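RING finger protein unkempt homolog (Mus musculus, PDB 5ELH) binds specific mRNA sequences, here through a fragment carrying its first three CCCH zinc fingers, and represses translation to establish and maintain the early morphology of cortical neurons. Local coordinates at residues N54-P57 with D58-C61; L93-Y96 with K97-I100. All coordinates share one frame; numbering follows the deposited sequence.

Contact 1: N54-P57 with D58-C61; sequences NYSP and DVYC. With ZN (zinc ion), chain E.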
loop_
_atom_site.group_PDB
_atom_site.type_symbol
_atom_site.label_atom_id
_atom_site.label_comp_id
_atom_site.label_asym_id
_atom_site.label_seq_id
_atom_site.Cartn_x
_atom_site.Cartn_y
_atom_site.Cartn_z
ATOM N N ASN A 54 -15.122 9.760 6.513
ATOM C CA ASN A 54 -15.483 10.215 5.174
ATOM C C ASN A 54 -16.873 9.708 4.798
ATOM O O ASN A 54 -17.668 10.443 4.218
ATOM C CB ASN A 54 -14.430 9.836 4.131
ATOM C CG ASN A 54 -14.172 8.352 4.073
ATOM O OD1 ASN A 54 -14.392 7.629 5.049
ATOM N ND2 ASN A 54 -13.688 7.886 2.928
ATOM N N TYR A 55 -17.181 8.474 5.171
ATOM C CA TYR A 55 -18.535 7.961 5.043
ATOM C C TYR A 55 -18.929 7.083 6.226
ATOM O O TYR A 55 -18.078 6.453 6.862
ATOM C CB TYR A 55 -18.721 7.200 3.725
ATOM C CG TYR A 55 -17.893 5.930 3.561
ATOM C CD1 TYR A 55 -18.354 4.718 4.026
ATOM C CD2 TYR A 55 -16.672 5.952 2.893
ATOM C CE1 TYR A 55 -17.615 3.558 3.854
ATOM C CE2 TYR A 55 -15.922 4.808 2.723
ATOM C CZ TYR A 55 -16.400 3.607 3.207
ATOM O OH TYR A 55 -15.661 2.449 3.046
ATOM N N SER A 56 -20.231 7.041 6.490
ATOM C CA SER A 56 -20.791 6.336 7.633
ATOM C C SER A 56 -20.597 4.829 7.556
ATOM O O SER A 56 -20.686 4.240 6.481
ATOM C CB SER A 56 -22.287 6.633 7.721
ATOM O OG SER A 56 -22.925 5.773 8.642
ATOM N N PRO A 57 -20.331 4.194 8.703
ATOM C CA PRO A 57 -20.320 2.727 8.734
ATOM C C PRO A 57 -21.697 2.128 9.008
ATOM O O PRO A 57 -21.800 0.916 9.173
ATOM C CB PRO A 57 -19.400 2.426 9.916
ATOM C CG PRO A 57 -19.612 3.552 10.834
ATOM C CD PRO A 57 -19.848 4.770 9.971
ATOM N N ASP A 58 -22.737 2.951 9.066
ATOM C CA ASP A 58 -24.046 2.471 9.492
ATOM C C ASP A 58 -25.195 2.882 8.571
ATOM O O ASP A 58 -26.085 2.071 8.310
ATOM C CB ASP A 58 -24.324 2.942 10.923
ATOM C CG ASP A 58 -23.399 2.293 11.938
ATOM O OD1 ASP A 58 -23.276 1.056 11.907
ATOM O OD2 ASP A 58 -22.788 3.014 12.756
ATOM N N VAL A 59 -25.198 4.124 8.088
ATOM C CA VAL A 59 -26.326 4.583 7.274
ATOM C C VAL A 59 -26.028 4.435 5.770
ATOM O O VAL A 59 -25.108 5.042 5.226
ATOM C CB VAL A 59 -26.847 6.005 7.685
ATOM C CG1 VAL A 59 -25.905 6.689 8.665
ATOM C CG2 VAL A 59 -27.130 6.879 6.472
ATOM N N TYR A 60 -26.814 3.579 5.127
ATOM C CA TYR A 60 -26.589 3.199 3.735
ATOM C C TYR A 60 -27.086 4.268 2.751
ATOM O O TYR A 60 -28.172 4.827 2.904
ATOM C CB TYR A 60 -27.271 1.859 3.434
ATOM C CG TYR A 60 -26.512 0.635 3.923
ATOM C CD1 TYR A 60 -25.483 0.077 3.167
ATOM C CD2 TYR A 60 -26.832 0.033 5.132
ATOM C CE1 TYR A 60 -24.791 -1.052 3.609
ATOM C CE2 TYR A 60 -26.146 -1.091 5.580
ATOM C CZ TYR A 60 -25.126 -1.626 4.818
ATOM O OH TYR A 60 -24.453 -2.744 5.271
ATOM N N CYS A 61 -26.266 4.534 1.744
ATOM C CA CYS A 61 -26.630 5.385 0.613
ATOM C C CYS A 61 -27.804 4.791 -0.145
ATOM O O CYS A 61 -27.767 3.616 -0.499
ATOM C CB CYS A 61 -25.419 5.463 -0.318
ATOM S SG CYS A 61 -25.555 6.533 -1.779
HETATM ZN ZN ZN E . -23.448 7.132 -2.234
#
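Ser56 OG accepts two backbone hydrogen bonds, from Asp58 N, the i+2 donor that defines an ST turn, and from Val59 N one residue farther on. Followed outward, Ser56 CB first meets the methyl Val59 CG1 at 3.7 Å. OG, set anti to the backbone N (chi1 168°) and therefore beside the carbonyl carbon, turns forward along the chain. The N-H of Val59 points at it almost straight, with Val59 N to Ser56 OG 2.9 Å and 176° at the hydrogen; the Asp58 N to Ser56 OG bond has the same 2.9 Å length but bends to 161°. Two donors grip one oxygen, which holds the hydroxyl in place and spans the bend at Pro57. Val59 CG1 also comes to 3.1 Å from Ser56 OG, with a nearly eclipsed first torsion, a doubtful fit. Asp58 OD1 lies 3.1 Å from the acceptor Pro57 O; Arg89 NH1, hydrogen-bonded to Pro57 O and salt-bridged to Asp58 OD1, would probably offset their closeness. Farther on, Cys61 SG binds zinc at 2.2 Å; with Cys71, Cys77 and His81 it forms the three-cysteine, one-histidine site of a C3H1-type finger. Backbone bonds from Val59 and Cys61 to Leu80 tie this limb to the loop near His81, while Tyr55 and Tyr60 rest on Glu88 and Arg89 of helix 87-90.

Contact 2: L93-Y96 with K97-I100; sequences LRYY and KTGI
Tyr95 O receives both the backbone N and the hydroxyl of Thr98, closing a type II beta turn at the start of the CCCH finger whose zinc is held by Cys101, Cys111, Cys118 and His122. The amide bond, Thr98 N to Tyr95 O, is 3.1 Å with 147° at the hydrogen; the hydroxyl bond from Thr98 OG1 to Tyr95 O is shorter, 2.7 Å. Both donors come from one face of the carbonyl plane; the turn places Thr98 N there, and chi1 of 60° sets OG1 between the backbone N and carbonyl carbon of Thr98. The inner turn residues run side by side: Lys97 CG sits over the centre of the Tyr96 ring, 3.4 Å from its centroid, a CH-pi contact, and a bend at chi2 (-91°) brings Lys97 CE to 3.3 Å from Tyr96 OH. Beyond this shell, Lys97 NZ bonds to Phe120 O and Cys118 O and forms a salt bridge with Asp126. Tyr96 meets the Tyr91 ring and packs on Tyr7 and Leu8 of helix 3-10. With an alanine at Tyr96, the Lys97 methylenes would probably lose the ring face they lie against and a gap would open beside that helix. Thr98 CG2 stands 3.6 Å from Arg94 O, a buried carbonyl oxygen with no polar partner in the model.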
loop_
_atom_site.group_PDB
_atom_site.type_symbol
_atom_site.label_atom_id
_atom_site.label_comp_id
_atom_site.label_asym_id
_atom_site.label_seq_id
_atom_site.Cartn_x
_atom_site.Cartn_y
_atom_site.Cartn_z
ATOM N N LEU A 93 -13.014 1.143 9.248
ATOM C CA LEU A 93 -12.234 1.412 10.464
ATOM C C LEU A 93 -13.030 1.155 11.744
ATOM O O LEU A 93 -12.484 0.725 12.755
ATOM C CB LEU A 93 -11.721 2.857 10.451
ATOM C CG LEU A 93 -10.535 3.113 9.517
ATOM C CD1 LEU A 93 -10.378 4.603 9.223
ATOM C CD2 LEU A 93 -9.258 2.534 10.108
ATOM N N ARG A 94 -14.335 1.376 11.670
ATOM C CA ARG A 94 -15.236 1.212 12.796
ATOM C C ARG A 94 -15.435 -0.240 13.205
ATOM O O ARG A 94 -15.611 -0.534 14.387
ATOM C CB ARG A 94 -16.597 1.815 12.442
ATOM C CG ARG A 94 -17.706 1.538 13.447
ATOM C CD ARG A 94 -17.383 2.124 14.809
ATOM N NE ARG A 94 -18.473 1.912 15.755
ATOM C CZ ARG A 94 -18.611 0.836 16.520
ATOM N NH1 ARG A 94 -17.724 -0.156 16.464
ATOM N NH2 ARG A 94 -19.645 0.755 17.348
ATOM N N TYR A 95 -15.424 -1.137 12.228
ATOM C CA TYR A 95 -15.879 -2.509 12.446
ATOM C C TYR A 95 -14.886 -3.631 12.142
ATOM O O TYR A 95 -14.981 -4.707 12.740
ATOM C CB TYR A 95 -17.156 -2.753 11.655
ATOM C CG TYR A 95 -18.358 -2.050 12.220
ATOM C CD1 TYR A 95 -18.763 -2.285 13.527
ATOM C CD2 TYR A 95 -19.099 -1.161 11.449
ATOM C CE1 TYR A 95 -19.859 -1.667 14.055
ATOM C CE2 TYR A 95 -20.211 -0.522 11.975
ATOM C CZ TYR A 95 -20.580 -0.775 13.282
ATOM O OH TYR A 95 -21.679 -0.172 13.828
ATOM N N TYR A 96 -13.940 -3.409 11.239
ATOM C CA TYR A 96 -13.028 -4.482 10.832
ATOM C C TYR A 96 -12.326 -5.137 12.028
ATOM O O TYR A 96 -11.695 -4.464 12.841
ATOM C CB TYR A 96 -11.996 -3.949 9.836
ATOM C CG TYR A 96 -11.003 -4.970 9.343
ATOM C CD1 TYR A 96 -11.402 -6.046 8.559
ATOM C CD2 TYR A 96 -9.659 -4.843 9.641
ATOM C CE1 TYR A 96 -10.486 -6.978 8.104
ATOM C CE2 TYR A 96 -8.736 -5.769 9.191
ATOM C CZ TYR A 96 -9.154 -6.828 8.420
ATOM O OH TYR A 96 -8.228 -7.733 7.980
ATOM N N LYS A 97 -12.473 -6.457 12.118
ATOM C CA LYS A 97 -11.859 -7.283 13.173
ATOM C C LYS A 97 -12.127 -6.803 14.599
ATOM O O LYS A 97 -11.284 -6.997 15.481
ATOM C CB LYS A 97 -10.343 -7.386 12.968
ATOM C CG LYS A 97 -9.920 -7.912 11.604
ATOM C CD LYS A 97 -9.755 -9.392 11.611
ATOM C CE LYS A 97 -9.384 -9.893 10.239
ATOM N NZ LYS A 97 -9.336 -11.368 10.236
ATOM N N THR A 98 -13.295 -6.210 14.837
ATOM C CA THR A 98 -13.649 -5.722 16.175
ATOM C C THR A 98 -14.456 -6.727 16.988
ATOM O O THR A 98 -14.658 -6.535 18.186
ATOM C CB THR A 98 -14.451 -4.407 16.101
ATOM O OG1 THR A 98 -15.658 -4.619 15.368
ATOM C CG2 THR A 98 -13.631 -3.338 15.423
ATOM N N GLY A 99 -14.920 -7.789 16.332
ATOM C CA GLY A 99 -15.673 -8.835 16.996
ATOM C C GLY A 99 -15.177 -10.212 16.567
ATOM O O GLY A 99 -14.449 -10.330 15.577
ATOM N N ILE A 100 -15.575 -11.243 17.304
ATOM C CA ILE A 100 -15.145 -12.614 17.022
ATOM C C ILE A 100 -16.071 -13.298 16.006
ATOM O O ILE A 100 -17.291 -13.294 16.165
ATOM C CB ILE A 100 -15.109 -13.463 18.327
ATOM C CG1 ILE A 100 -14.161 -12.837 19.356
ATOM C CG2 ILE A 100 -14.700 -14.901 18.032
ATOM C CD1 ILE A 100 -12.696 -12.811 18.935
#

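Overall arrangement
From the N terminus the chain passes helix 3-10, reaches contact 1 at 54-61, runs through helix 87-90 and then makes contact 2 at 93-100. The two are strictly in series: each closes a short turn of its own, so they neither nest nor cross. Their centres are 15 Å apart, yet their edges touch. Asp58 OD1 and Tyr95 OH are 2.8 Å apart, a probable hydrogen bond between successive fingers, and Pro57 CG packs on Arg94 CG at 3.8 Å. The Cys61 finger and the finger that follows it are thus linked, with contact 1 packed on helix 87-90, contact 2 on helix 3-10, and Arg94 salt-bridged to Glu136 of helix 134-142.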